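Local coordinates for protein fructose-1,6-bisphosphatase/inositol-1-monophosphatase (Thermotoga maritima, PDB 2P3N) that removes the 1-phosphate from inositol 1-phosphate and fructose 1,6-bisphosphate, and phosphate from several other monoesters, with magnesium as cofactor, and works as a homotetramer, at residues D5-L10 and R74-D79; H16-H21 and F94-A99; D51-F56 and E60-E65. All coordinates share one frame; numbering follows the deposited sequence.

Contact 1: D5-L10 and R74-D79. With MG (magnesium ion), chain E.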
ATOM      1  N   ASP A   5       4.600  21.266   3.721  1.00 28.04           N
ATOM      2  CA  ASP A   5       4.832  20.452   2.531  1.00 27.10           C
ATOM      3  C   ASP A   5       6.230  19.826   2.529  1.00 28.85           C
ATOM      4  O   ASP A   5       6.419  18.663   2.140  1.00 26.91           O
ATOM      5  CB  ASP A   5       4.648  21.322   1.283  1.00 26.67           C
ATOM      6  CG  ASP A   5       4.539  20.505   0.009  1.00 26.70           C
ATOM      7  OD1 ASP A   5       5.267  20.798  -0.971  1.00 24.86           O
ATOM      8  OD2 ASP A   5       3.714  19.574  -0.006  1.00 26.07           O
ATOM      9  N   PHE A   6       7.203  20.629   2.951  1.00 28.76           N
ATOM     10  CA  PHE A   6       8.606  20.238   3.044  1.00 27.26           C
ATOM     11  C   PHE A   6       8.737  19.079   4.020  1.00 27.44           C
ATOM     12  O   PHE A   6       9.439  18.108   3.767  1.00 26.81           O
ATOM     13  CB  PHE A   6       9.415  21.439   3.554  1.00 30.07           C
ATOM     14  CG  PHE A   6      10.786  21.095   4.062  1.00 23.99           C
ATOM     15  CD1 PHE A   6      11.875  21.047   3.200  1.00 25.20           C
ATOM     16  CD2 PHE A   6      10.993  20.832   5.415  1.00 24.73           C
ATOM     17  CE1 PHE A   6      13.160  20.740   3.682  1.00 26.57           C
ATOM     18  CE2 PHE A   6      12.269  20.522   5.912  1.00 23.31           C
ATOM     19  CZ  PHE A   6      13.354  20.476   5.046  1.00 25.21           C
ATOM     20  N   SER A   7       8.048  19.210   5.144  1.00 25.93           N
ATOM     21  CA  SER A   7       8.062  18.217   6.200  1.00 24.80           C
ATOM     22  C   SER A   7       7.429  16.908   5.757  1.00 26.12           C
ATOM     23  O   SER A   7       7.951  15.828   6.024  1.00 30.98           O
ATOM     24  CB  SER A   7       7.315  18.770   7.415  1.00 30.43           C
ATOM     25  OG  SER A   7       7.923  19.971   7.869  1.00 32.03           O
ATOM     26  N   ILE A   8       6.287  17.009   5.093  1.00 28.56           N
ATOM     27  CA  ILE A   8       5.587  15.833   4.606  1.00 24.09           C
ATOM     28  C   ILE A   8       6.461  15.062   3.626  1.00 26.14           C
ATOM     29  O   ILE A   8       6.661  13.852   3.787  1.00 27.41           O
ATOM     30  CB  ILE A   8       4.281  16.228   3.907  1.00 24.50           C
ATOM     31  CG1 ILE A   8       3.314  16.813   4.941  1.00 27.65           C
ATOM     32  CG2 ILE A   8       3.662  15.019   3.212  1.00 23.43           C
ATOM     33  CD1 ILE A   8       2.089  17.485   4.340  1.00 22.21           C
ATOM     34  N   LYS A   9       6.991  15.756   2.625  1.00 19.47           N
ATOM     35  CA  LYS A   9       7.825  15.105   1.629  1.00 21.10           C
ATOM     36  C   LYS A   9       9.133  14.561   2.180  1.00 23.65           C
ATOM     37  O   LYS A   9       9.646  13.566   1.688  1.00 27.23           O
ATOM     38  CB  LYS A   9       8.098  16.076   0.488  1.00 20.09           C
ATOM     39  CG  LYS A   9       6.811  16.574  -0.121  1.00 23.84           C
ATOM     40  CD  LYS A   9       7.028  17.401  -1.364  1.00 17.45           C
ATOM     41  CE  LYS A   9       5.687  17.753  -1.958  1.00 13.48           C
ATOM     42  NZ  LYS A   9       5.801  18.738  -3.052  1.00 22.51           N
ATOM     43  N   LEU A  10       9.661  15.212   3.208  1.00 25.87           N
ATOM     44  CA  LEU A  10      10.920  14.804   3.828  1.00 25.08           C
ATOM     45  C   LEU A  10      10.716  13.524   4.611  1.00 24.72           C
ATOM     46  O   LEU A  10      11.476  12.575   4.476  1.00 26.67           O
ATOM     47  CB  LEU A  10      11.412  15.875   4.800  1.00 25.94           C
ATOM     48  CG  LEU A  10      12.872  16.320   4.846  1.00 24.99           C
ATOM     49  CD1 LEU A  10      13.089  16.973   6.201  1.00 21.96           C
ATOM     50  CD2 LEU A  10      13.838  15.164   4.657  1.00 15.11           C
ATOM     51  N   ARG A  74      12.888  29.470  17.016  1.00 49.09           N
ATOM     52  CA  ARG A  74      12.567  28.799  15.767  1.00 46.27           C
ATOM     53  C   ARG A  74      13.275  27.460  15.880  1.00 42.56           C
ATOM     54  O   ARG A  74      14.420  27.303  15.453  1.00 40.26           O
ATOM     55  CB  ARG A  74      13.084  29.623  14.580  1.00 39.94           C
ATOM     56  CG  ARG A  74      12.294  30.907  14.426  1.00 36.06           C
ATOM     57  CD  ARG A  74      12.903  31.919  13.467  1.00 34.94           C
ATOM     58  NE  ARG A  74      12.781  31.542  12.066  1.00 35.02           N
ATOM     59  CZ  ARG A  74      12.478  32.389  11.085  1.00 31.90           C
ATOM     60  NH1 ARG A  74      12.248  33.672  11.345  1.00 30.66           N
ATOM     61  NH2 ARG A  74      12.426  31.957   9.831  1.00 39.67           N
ATOM     62  N   LEU A  75      12.577  26.504  16.488  1.00 40.70           N
ATOM     63  CA  LEU A  75      13.131  25.179  16.730  1.00 40.49           C
ATOM     64  C   LEU A  75      12.348  24.005  16.129  1.00 40.91           C
ATOM     65  O   LEU A  75      11.142  23.869  16.348  1.00 42.40           O
ATOM     66  CB  LEU A  75      13.257  24.961  18.243  1.00 37.92           C
ATOM     67  CG  LEU A  75      13.850  23.633  18.719  1.00 38.16           C
ATOM     68  CD1 LEU A  75      15.370  23.737  18.772  1.00 32.94           C
ATOM     69  CD2 LEU A  75      13.289  23.282  20.092  1.00 30.69           C
ATOM     70  N   TRP A  76      13.047  23.149  15.385  1.00 38.82           N
ATOM     71  CA  TRP A  76      12.438  21.963  14.786  1.00 35.36           C
ATOM     72  C   TRP A  76      12.716  20.768  15.704  1.00 36.09           C
ATOM     73  O   TRP A  76      13.872  20.448  15.989  1.00 34.25           O
ATOM     74  CB  TRP A  76      13.044  21.670  13.411  1.00 34.06           C
ATOM     75  CG  TRP A  76      12.862  22.738  12.367  1.00 36.79           C
ATOM     76  CD1 TRP A  76      13.543  23.921  12.266  1.00 34.14           C
ATOM     77  CD2 TRP A  76      11.993  22.680  11.224  1.00 39.32           C
ATOM     78  NE1 TRP A  76      13.162  24.596  11.128  1.00 32.36           N
ATOM     79  CE2 TRP A  76      12.211  23.858  10.471  1.00 35.21           C
ATOM     80  CE3 TRP A  76      11.051  21.744  10.762  1.00 37.00           C
ATOM     81  CZ2 TRP A  76      11.522  24.125   9.277  1.00 34.89           C
ATOM     82  CZ3 TRP A  76      10.365  22.015   9.570  1.00 33.35           C
ATOM     83  CH2 TRP A  76      10.608  23.196   8.845  1.00 31.19           C
ATOM     84  N   ILE A  77      11.669  20.103  16.174  1.00 36.49           N
ATOM     85  CA  ILE A  77      11.880  18.950  17.039  1.00 36.90           C
ATOM     86  C   ILE A  77      11.712  17.665  16.237  1.00 37.85           C
ATOM     87  O   ILE A  77      10.670  17.409  15.625  1.00 38.03           O
ATOM     88  CB  ILE A  77      10.934  18.975  18.242  1.00 32.67           C
ATOM     89  CG1 ILE A  77      11.045  20.337  18.943  1.00 30.16           C
ATOM     90  CG2 ILE A  77      11.311  17.865  19.198  1.00 26.56           C
ATOM     91  CD1 ILE A  77      10.255  20.445  20.221  1.00 33.45           C
ATOM     92  N   ILE A  78      12.758  16.851  16.265  1.00 37.41           N
ATOM     93  CA  ILE A  78      12.812  15.628  15.484  1.00 33.66           C
ATOM     94  C   ILE A  78      12.955  14.331  16.246  1.00 28.23           C
ATOM     95  O   ILE A  78      13.760  14.217  17.158  1.00 28.18           O
ATOM     96  CB  ILE A  78      14.011  15.708  14.508  1.00 31.58           C
ATOM     97  CG1 ILE A  78      13.862  16.948  13.626  1.00 34.28           C
ATOM     98  CG2 ILE A  78      14.146  14.416  13.706  1.00 19.38           C
ATOM     99  CD1 ILE A  78      15.167  17.408  13.023  1.00 46.26           C
ATOM    100  N   ASP A  79      12.151  13.353  15.869  1.00 31.85           N
ATOM    101  CA  ASP A  79      12.287  12.033  16.442  1.00 34.36           C
ATOM    102  C   ASP A  79      12.505  11.161  15.209  1.00 36.97           C
ATOM    103  O   ASP A  79      11.561  10.848  14.477  1.00 37.54           O
ATOM    104  CB  ASP A  79      11.049  11.586  17.218  1.00 27.05           C
ATOM    105  CG  ASP A  79      11.303  10.300  18.006  1.00 22.74           C
ATOM    106  OD1 ASP A  79      10.612  10.044  19.016  1.00 26.12           O
ATOM    107  OD2 ASP A  79      12.206   9.540  17.607  1.00 24.13           O
TER
HETATM  108 MG    MG E1758      12.901   7.724  18.574  1.00 32.37          MG
HETATM  109  O   HOH W   1      11.532   7.634  20.177  1.00 24.47           O
HETATM  110  O   HOH W   2      13.586   6.215  19.577  1.00 21.70           O
HETATM  111  O   HOH W   3      14.757   7.591  17.286  1.00 31.68           O

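Contact 2: H16-H21 and F94-A99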
ATOM      1  N   HIS A  16      11.263   5.694   3.628  1.00 23.95           N
ATOM      2  CA  HIS A  16      11.706   4.589   2.781  1.00 22.09           C
ATOM      3  C   HIS A  16      13.052   4.012   3.200  1.00 25.11           C
ATOM      4  O   HIS A  16      13.306   2.820   3.017  1.00 29.76           O
ATOM      5  CB  HIS A  16      11.767   5.044   1.328  1.00 22.03           C
ATOM      6  CG  HIS A  16      10.425   5.323   0.738  1.00 29.67           C
ATOM      7  ND1 HIS A  16       9.472   4.342   0.563  1.00 28.24           N
ATOM      8  CD2 HIS A  16       9.862   6.478   0.310  1.00 32.05           C
ATOM      9  CE1 HIS A  16       8.380   4.882   0.055  1.00 30.30           C
ATOM     10  NE2 HIS A  16       8.589   6.178  -0.108  1.00 31.46           N
ATOM     11  N   LEU A  17      13.921   4.855   3.748  1.00 23.47           N
ATOM     12  CA  LEU A  17      15.218   4.388   4.192  1.00 22.42           C
ATOM     13  C   LEU A  17      14.985   3.476   5.376  1.00 26.12           C
ATOM     14  O   LEU A  17      15.697   2.497   5.555  1.00 30.89           O
ATOM     15  CB  LEU A  17      16.095   5.555   4.621  1.00 26.55           C
ATOM     16  CG  LEU A  17      17.256   5.129   5.515  1.00 24.77           C
ATOM     17  CD1 LEU A  17      18.265   4.374   4.686  1.00 22.98           C
ATOM     18  CD2 LEU A  17      17.881   6.341   6.162  1.00 30.57           C
ATOM     19  N   LEU A  18      13.986   3.808   6.191  1.00 27.54           N
ATOM     20  CA  LEU A  18      13.668   3.010   7.368  1.00 23.37           C
ATOM     21  C   LEU A  18      13.097   1.663   6.963  1.00 24.46           C
ATOM     22  O   LEU A  18      13.313   0.663   7.647  1.00 25.44           O
ATOM     23  CB  LEU A  18      12.650   3.730   8.265  1.00 25.74           C
ATOM     24  CG  LEU A  18      13.090   5.003   8.997  1.00 20.10           C
ATOM     25  CD1 LEU A  18      11.966   5.485   9.873  1.00 15.69           C
ATOM     26  CD2 LEU A  18      14.309   4.724   9.835  1.00 21.37           C
ATOM     27  N   MET A  19      12.368   1.639   5.851  1.00 22.32           N
ATOM     28  CA  MET A  19      11.765   0.406   5.374  1.00 22.30           C
ATOM     29  C   MET A  19      12.816  -0.602   4.933  1.00 25.38           C
ATOM     30  O   MET A  19      12.603  -1.812   5.005  1.00 23.09           O
ATOM     31  CB  MET A  19      10.807   0.702   4.233  1.00 17.65           C
ATOM     32  CG  MET A  19       9.530   1.370   4.693  1.00 16.74           C
ATOM     33  SD  MET A  19       8.586   0.391   5.877  1.00 19.71           S
ATOM     34  CE  MET A  19       7.713  -0.673   4.759  1.00 25.70           C
ATOM     35  N   ILE A  20      13.953  -0.095   4.474  1.00 27.11           N
ATOM     36  CA  ILE A  20      15.043  -0.952   4.051  1.00 25.26           C
ATOM     37  C   ILE A  20      15.483  -1.824   5.225  1.00 25.88           C
ATOM     38  O   ILE A  20      15.722  -3.022   5.072  1.00 26.93           O
ATOM     39  CB  ILE A  20      16.262  -0.116   3.598  1.00 22.90           C
ATOM     40  CG1 ILE A  20      15.946   0.598   2.286  1.00 25.16           C
ATOM     41  CG2 ILE A  20      17.486  -1.011   3.471  1.00 22.45           C
ATOM     42  CD1 ILE A  20      17.100   1.330   1.678  1.00 20.65           C
ATOM     43  N   HIS A  21      15.541  -1.215   6.401  1.00 22.07           N
ATOM     44  CA  HIS A  21      16.015  -1.880   7.599  1.00 24.01           C
ATOM     45  C   HIS A  21      14.979  -2.373   8.598  1.00 28.70           C
ATOM     46  O   HIS A  21      15.331  -2.968   9.621  1.00 31.65           O
ATOM     47  CB  HIS A  21      16.980  -0.933   8.299  1.00 22.56           C
ATOM     48  CG  HIS A  21      18.075  -0.432   7.406  1.00 28.43           C
ATOM     49  ND1 HIS A  21      19.175  -1.196   7.079  1.00 30.09           N
ATOM     50  CD2 HIS A  21      18.203   0.726   6.717  1.00 25.04           C
ATOM     51  CE1 HIS A  21      19.932  -0.532   6.223  1.00 23.65           C
ATOM     52  NE2 HIS A  21      19.364   0.636   5.988  1.00 31.01           N
ATOM     53  N   PHE A  94       5.622   2.235  14.019  1.00 28.62           N
ATOM     54  CA  PHE A  94       6.732   3.133  14.277  1.00 28.87           C
ATOM     55  C   PHE A  94       6.535   4.296  13.313  1.00 31.41           C
ATOM     56  O   PHE A  94       5.858   4.148  12.291  1.00 32.52           O
ATOM     57  CB  PHE A  94       8.079   2.425  14.068  1.00 21.19           C
ATOM     58  CG  PHE A  94       8.361   2.044  12.653  1.00 20.69           C
ATOM     59  CD1 PHE A  94       9.037   2.918  11.807  1.00 21.37           C
ATOM     60  CD2 PHE A  94       7.970   0.807  12.166  1.00 15.75           C
ATOM     61  CE1 PHE A  94       9.323   2.564  10.494  1.00 20.26           C
ATOM     62  CE2 PHE A  94       8.254   0.439  10.840  1.00 17.75           C
ATOM     63  CZ  PHE A  94       8.932   1.323  10.008  1.00 18.48           C
ATOM     64  N   SER A  95       7.092   5.456  13.647  1.00 31.07           N
ATOM     65  CA  SER A  95       6.937   6.629  12.807  1.00 26.59           C
ATOM     66  C   SER A  95       8.088   7.615  12.937  1.00 28.51           C
ATOM     67  O   SER A  95       8.994   7.438  13.757  1.00 28.96           O
ATOM     68  CB  SER A  95       5.631   7.334  13.165  1.00 29.39           C
ATOM     69  OG  SER A  95       5.549   7.574  14.559  1.00 31.07           O
ATOM     70  N   ILE A  96       8.046   8.643  12.094  1.00 27.30           N
ATOM     71  CA  ILE A  96       9.037   9.710  12.097  1.00 30.38           C
ATOM     72  C   ILE A  96       8.249  10.947  12.473  1.00 28.80           C
ATOM     73  O   ILE A  96       7.181  11.194  11.930  1.00 30.91           O
ATOM     74  CB  ILE A  96       9.651   9.962  10.712  1.00 24.45           C
ATOM     75  CG1 ILE A  96      10.158   8.658  10.093  1.00 21.33           C
ATOM     76  CG2 ILE A  96      10.810  10.927  10.845  1.00 29.19           C
ATOM     77  CD1 ILE A  96      10.809   8.878   8.711  1.00 19.43           C
ATOM     78  N   SER A  97       8.765  11.737  13.396  1.00 32.36           N
ATOM     79  CA  SER A  97       8.028  12.915  13.800  1.00 32.50           C
ATOM     80  C   SER A  97       8.828  14.202  13.619  1.00 34.25           C
ATOM     81  O   SER A  97      10.033  14.250  13.890  1.00 30.18           O
ATOM     82  CB  SER A  97       7.576  12.757  15.249  1.00 30.49           C
ATOM     83  OG  SER A  97       6.521  13.649  15.547  1.00 46.41           O
ATOM     84  N   LEU A  98       8.138  15.234  13.131  1.00 35.12           N
ATOM     85  CA  LEU A  98       8.735  16.546  12.899  1.00 38.26           C
ATOM     86  C   LEU A  98       7.781  17.667  13.288  1.00 37.94           C
ATOM     87  O   LEU A  98       6.747  17.858  12.648  1.00 38.68           O
ATOM     88  CB  LEU A  98       9.114  16.729  11.421  1.00 29.47           C
ATOM     89  CG  LEU A  98       9.866  18.035  11.128  1.00 24.24           C
ATOM     90  CD1 LEU A  98      11.197  18.030  11.892  1.00 33.27           C
ATOM     91  CD2 LEU A  98      10.133  18.176   9.640  1.00 24.67           C
ATOM     92  N   ALA A  99       8.125  18.404  14.339  1.00 39.30           N
ATOM     93  CA  ALA A  99       7.307  19.531  14.776  1.00 39.81           C
ATOM     94  C   ALA A  99       8.130  20.797  14.619  1.00 41.35           C
ATOM     95  O   ALA A  99       9.343  20.775  14.823  1.00 39.43           O
ATOM     96  CB  ALA A  99       6.893  19.364  16.238  1.00 33.65           C
TER

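Contact 3: D51-F56 and E60-E65. With MG (magnesium ion), chain E.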
ATOM      1  N   ASP A  51      19.993  17.299   8.047  1.00 29.96           N
ATOM      2  CA  ASP A  51      20.741  17.879   6.947  1.00 30.28           C
ATOM      3  C   ASP A  51      19.872  18.696   6.002  1.00 31.49           C
ATOM      4  O   ASP A  51      20.307  19.736   5.504  1.00 34.55           O
ATOM      5  CB  ASP A  51      21.435  16.780   6.156  1.00 33.59           C
ATOM      6  CG  ASP A  51      22.682  16.288   6.830  1.00 39.53           C
ATOM      7  OD1 ASP A  51      22.890  16.649   8.010  1.00 41.61           O
ATOM      8  OD2 ASP A  51      23.450  15.540   6.182  1.00 39.67           O
ATOM      9  N   GLU A  52      18.656  18.223   5.733  1.00 29.05           N
ATOM     10  CA  GLU A  52      17.766  18.953   4.832  1.00 30.97           C
ATOM     11  C   GLU A  52      17.232  20.210   5.493  1.00 31.21           C
ATOM     12  O   GLU A  52      17.052  21.242   4.833  1.00 30.84           O
ATOM     13  CB  GLU A  52      16.596  18.076   4.385  1.00 34.99           C
ATOM     14  CG  GLU A  52      16.910  17.192   3.190  1.00 41.04           C
ATOM     15  CD  GLU A  52      17.069  17.977   1.906  1.00 40.53           C
ATOM     16  OE1 GLU A  52      16.047  18.400   1.323  1.00 33.33           O
ATOM     17  OE2 GLU A  52      18.227  18.175   1.489  1.00 53.04           O
ATOM     18  N   ILE A  53      16.962  20.121   6.789  1.00 25.13           N
ATOM     19  CA  ILE A  53      16.475  21.272   7.510  1.00 24.95           C
ATOM     20  C   ILE A  53      17.608  22.294   7.541  1.00 30.46           C
ATOM     21  O   ILE A  53      17.425  23.447   7.145  1.00 29.69           O
ATOM     22  CB  ILE A  53      16.052  20.891   8.930  1.00 25.84           C
ATOM     23  CG1 ILE A  53      14.812  19.996   8.874  1.00 23.01           C
ATOM     24  CG2 ILE A  53      15.744  22.135   9.718  1.00 30.36           C
ATOM     25  CD1 ILE A  53      14.298  19.578  10.228  1.00 23.43           C
ATOM     26  N   ARG A  54      18.787  21.857   7.980  1.00 33.25           N
ATOM     27  CA  ARG A  54      19.959  22.734   8.050  1.00 38.00           C
ATOM     28  C   ARG A  54      20.234  23.407   6.704  1.00 39.91           C
ATOM     29  O   ARG A  54      20.792  24.509   6.637  1.00 41.32           O
ATOM     30  CB  ARG A  54      21.197  21.937   8.483  1.00 35.92           C
ATOM     31  CG  ARG A  54      21.207  21.502   9.950  1.00 38.44           C
ATOM     32  CD  ARG A  54      21.814  22.572  10.859  1.00 41.34           C
ATOM     33  NE  ARG A  54      21.740  22.249  12.288  1.00 43.58           N
ATOM     34  CZ  ARG A  54      22.340  21.213  12.871  1.00 46.58           C
ATOM     35  NH1 ARG A  54      23.073  20.368  12.159  1.00 48.83           N
ATOM     36  NH2 ARG A  54      22.211  21.031  14.179  1.00 47.97           N
ATOM     37  N   LYS A  55      19.824  22.742   5.634  1.00 40.15           N
ATOM     38  CA  LYS A  55      20.041  23.248   4.293  1.00 39.33           C
ATOM     39  C   LYS A  55      19.052  24.329   3.886  1.00 40.70           C
ATOM     40  O   LYS A  55      19.447  25.352   3.326  1.00 41.90           O
ATOM     41  CB  LYS A  55      19.980  22.091   3.305  1.00 34.53           C
ATOM     42  CG  LYS A  55      20.055  22.491   1.857  1.00 38.11           C
ATOM     43  CD  LYS A  55      20.061  21.247   0.987  1.00 43.09           C
ATOM     44  CE  LYS A  55      20.123  21.570  -0.492  1.00 44.78           C
ATOM     45  NZ  LYS A  55      19.996  20.307  -1.290  1.00 47.64           N
ATOM     46  N   PHE A  56      17.772  24.107   4.171  1.00 40.40           N
ATOM     47  CA  PHE A  56      16.737  25.070   3.794  1.00 39.35           C
ATOM     48  C   PHE A  56      16.356  26.049   4.891  1.00 39.24           C
ATOM     49  O   PHE A  56      15.706  27.063   4.637  1.00 37.81           O
ATOM     50  CB  PHE A  56      15.481  24.343   3.300  1.00 31.72           C
ATOM     51  CG  PHE A  56      15.672  23.637   1.994  1.00 31.65           C
ATOM     52  CD1 PHE A  56      16.212  22.353   1.950  1.00 33.44           C
ATOM     53  CD2 PHE A  56      15.379  24.281   0.795  1.00 31.50           C
ATOM     54  CE1 PHE A  56      16.461  21.723   0.726  1.00 28.99           C
ATOM     55  CE2 PHE A  56      15.625  23.660  -0.432  1.00 29.80           C
ATOM     56  CZ  PHE A  56      16.166  22.384  -0.465  1.00 28.16           C
ATOM     57  N   GLU A  60      18.253  28.195  11.917  1.00 45.39           N
ATOM     58  CA  GLU A  60      17.150  27.821  12.788  1.00 41.07           C
ATOM     59  C   GLU A  60      17.644  26.658  13.629  1.00 39.38           C
ATOM     60  O   GLU A  60      18.550  25.937  13.213  1.00 37.09           O
ATOM     61  CB  GLU A  60      15.920  27.474  11.948  1.00 34.18           C
ATOM     62  CG  GLU A  60      15.372  28.731  11.273  1.00 40.01           C
ATOM     63  CD  GLU A  60      14.151  28.501  10.407  1.00 41.09           C
ATOM     64  OE1 GLU A  60      13.231  27.781  10.852  1.00 43.41           O
ATOM     65  OE2 GLU A  60      14.109  29.062   9.289  1.00 38.54           O
ATOM     66  N   ASN A  61      17.080  26.480  14.816  1.00 39.18           N
ATOM     67  CA  ASN A  61      17.557  25.414  15.684  1.00 38.31           C
ATOM     68  C   ASN A  61      16.896  24.061  15.541  1.00 37.20           C
ATOM     69  O   ASN A  61      15.783  23.947  15.034  1.00 39.00           O
ATOM     70  CB  ASN A  61      17.505  25.872  17.138  1.00 46.80           C
ATOM     71  CG  ASN A  61      18.522  26.957  17.432  1.00 53.51           C
ATOM     72  OD1 ASN A  61      18.326  28.121  17.083  1.00 65.88           O
ATOM     73  ND2 ASN A  61      19.632  26.571  18.054  1.00 51.61           N
ATOM     74  N   ILE A  62      17.610  23.035  15.993  1.00 37.17           N
ATOM     75  CA  ILE A  62      17.139  21.663  15.921  1.00 35.82           C
ATOM     76  C   ILE A  62      17.262  20.978  17.263  1.00 36.95           C
ATOM     77  O   ILE A  62      18.247  21.143  17.973  1.00 39.55           O
ATOM     78  CB  ILE A  62      17.952  20.831  14.889  1.00 33.10           C
ATOM     79  CG1 ILE A  62      17.525  21.187  13.466  1.00 29.97           C
ATOM     80  CG2 ILE A  62      17.778  19.345  15.161  1.00 34.24           C
ATOM     81  CD1 ILE A  62      18.093  20.283  12.411  1.00 43.00           C
ATOM     82  N   MET A  63      16.241  20.218  17.616  1.00 36.39           N
ATOM     83  CA  MET A  63      16.261  19.461  18.848  1.00 36.28           C
ATOM     84  C   MET A  63      15.848  18.084  18.365  1.00 35.36           C
ATOM     85  O   MET A  63      14.689  17.854  18.032  1.00 33.02           O
ATOM     86  CB  MET A  63      15.251  19.998  19.858  1.00 34.67           C
ATOM     87  CG  MET A  63      15.484  19.462  21.257  1.00 38.55           C
ATOM     88  SD  MET A  63      13.978  18.891  22.042  1.00 47.49           S
ATOM     89  CE  MET A  63      13.184  20.453  22.289  1.00 54.96           C
ATOM     90  N   ALA A  64      16.822  17.184  18.293  1.00 34.11           N
ATOM     91  CA  ALA A  64      16.584  15.831  17.820  1.00 36.82           C
ATOM     92  C   ALA A  64      16.912  14.815  18.915  1.00 39.46           C
ATOM     93  O   ALA A  64      17.921  14.942  19.622  1.00 38.81           O
ATOM     94  CB  ALA A  64      17.424  15.569  16.547  1.00 27.45           C
ATOM     95  N   GLU A  65      16.046  13.815  19.063  1.00 39.24           N
ATOM     96  CA  GLU A  65      16.238  12.797  20.084  1.00 40.08           C
ATOM     97  C   GLU A  65      17.679  12.346  20.212  1.00 38.76           C
ATOM     98  O   GLU A  65      18.306  12.521  21.247  1.00 38.49           O
ATOM     99  CB  GLU A  65      15.364  11.577  19.803  1.00 38.82           C
ATOM    100  CG  GLU A  65      15.799  10.373  20.601  1.00 39.90           C
ATOM    101  CD  GLU A  65      14.725   9.342  20.734  1.00 44.32           C
ATOM    102  OE1 GLU A  65      14.065   9.049  19.715  1.00 51.67           O
ATOM    103  OE2 GLU A  65      14.551   8.821  21.856  1.00 41.73           O
TER
HETATM  104 MG    MG E1758      12.901   7.724  18.574  1.00 32.37          MG
HETATM  105  O   HOH W   2      13.586   6.215  19.577  1.00 21.70           O
HETATM  106  O   HOH W   1      11.532   7.634  20.177  1.00 24.47           O
HETATM  107  O   HOH W   3      14.757   7.591  17.286  1.00 31.68           O

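Contact 1: D5-L10 and R74-D79
Phe6 points an edge at the face of the Trp76 six-membered ring, and Ser7 OG lies at the indole edge, near the ring plane, 3.6 Å from Trp76 CZ3. The aromatic pair is offset edge-to-face, the centroids 5.9 Å apart and the planes inclined at 66°. The carbons of the pair that come nearest are Phe6 CD2 and Trp76 CH2, at 4.2 Å. Phe6 can meet the indole because its CG is turned anti to the backbone N (chi1 164°). The serine hydroxyl only packs here: its hydrogen bond is with the carbonyl O of Arg3, one turn earlier in the helix. The indole N-H is engaged as well, with Glu60 OE1, and Phe57 extends the cluster by meeting both aromatic rings. This is one case of the layering in alpha/beta folds such as that of the inositol monophosphatase superfamily: helices are packed on sheets by the side chains of their facing residues, here helix 2-21 on strand 74-79, and the strand leads on to the active site. At its end begins the Asp-Pro-Ile-Asp-Gly-Thr signature of the family. Its first residue, Asp79, binds magnesium through OD2 at 2.2 Å, whereas OD1 accepts a hydrogen bond from water 1 at 2.8 Å, and that water is itself a metal ligand. One carboxylate thus grips the ion directly and steadies part of its hydration shell; Glu65 OE1 and Ile81 O complete the protein ligands. On the helix, Lys9 NZ meets Asp5 OD1 on its syn side at 3.0 Å, 19° out of the carboxylate plane, and both side chains also bond to the backbone of Arg134 of a second subunit.

Contact 2: H16-H21 and F94-A99
Met19, whose sulfur reaches the ring of Phe94, belongs to a helical turn in which the carbonyl O of His16 accepts two weak backbone bonds, one from Met19 N at 3.2 Å and one from Ile20 N at 3.3 Å. This is the far part of helix 2-21, packed on the start of strand 95-102 in the same helix-on-sheet layering of the phosphatase fold; the contact itself is apolar throughout. Leu18 does most of the work. With CG anti to the carbonyl carbon (chi1 -68°), its CD1 is brought to Ile96, where CG1 lies 3.7 Å away, and also to the edge of the Phe94 ring, where CE1 lies 4.0 Å away. One methyl group therefore bridges the last loop residue before the strand and a residue within it. The Phe94 ring is carried toward the helix by CG lying between the backbone N and the carbonyl carbon (chi1 67°), and further aromatic neighbours, Trp22 and Phe87, meet it from elsewhere in the chain. The packing borders the active site: the side chain of Leu18 comes within about 3 Å of that of Ile81, whose carbonyl O binds magnesium. Met19 also packs on His16 of a third subunit. Across the contact its SD meets the Phe94 ring at the edge, near the ring plane, with CZ 4.2 Å away.

Contact 3: D51-F56 and E60-E65
Ile53 meets Ile62 first along the helix, its CG2 4.0 Å from Ile62 CD1, with the two branched side chains slanting past one another. Next comes Arg54, which joins in with the flat of its polar end: Ile62 CD1 sits over one face of the guanidinium, 4.1 Å from Arg54 NE and displaced toward the rim of the group. A bend in the arginine chain (chi2 -88°) lays it over the isoleucine, so a charged residue at the surface roofs a buried apolar one. Arg54 NH2 also forms a long, weak ion pair with Glu70 OE2. Both approaches converge on the same methyl, CD1 of Ile62, and illustrate how a short connection after a helix can bring the following strand back against that helix. Just beyond the strand, Glu65 binds magnesium through OE1 at 2.1 Å, its side chain extended toward the metal. Through Ile53 and Arg54, helix 40-56 packs against strand 61-64, the outermost strand of its sheet within the chain, while Ile53 also touches Ile78 of the neighbouring parallel strand 74-79 and Phe6 of helix 2-21.

All three contacts join a helix to the same mixed sheet, whose strands 61-64, 74-79 and 95-102 lie side by side in that order. Contacts 1 and 2 both use helix 2-21, at successive points along it, their centres about 12 Å apart. Contact 3 brings in a second helix, 40-56. The centre of contact 3 is about 8 Å from that of contact 1 and about 16 Å from that of contact 2. Along the chain the segments of contacts 1 and 2 alternate, and contact 3 is nested within the loops both close. Two helices are thus layered on one sheet, and the adjacent parallel strands of contacts 1 and 3 deliver Asp79 and Glu65 to a single magnesium ion.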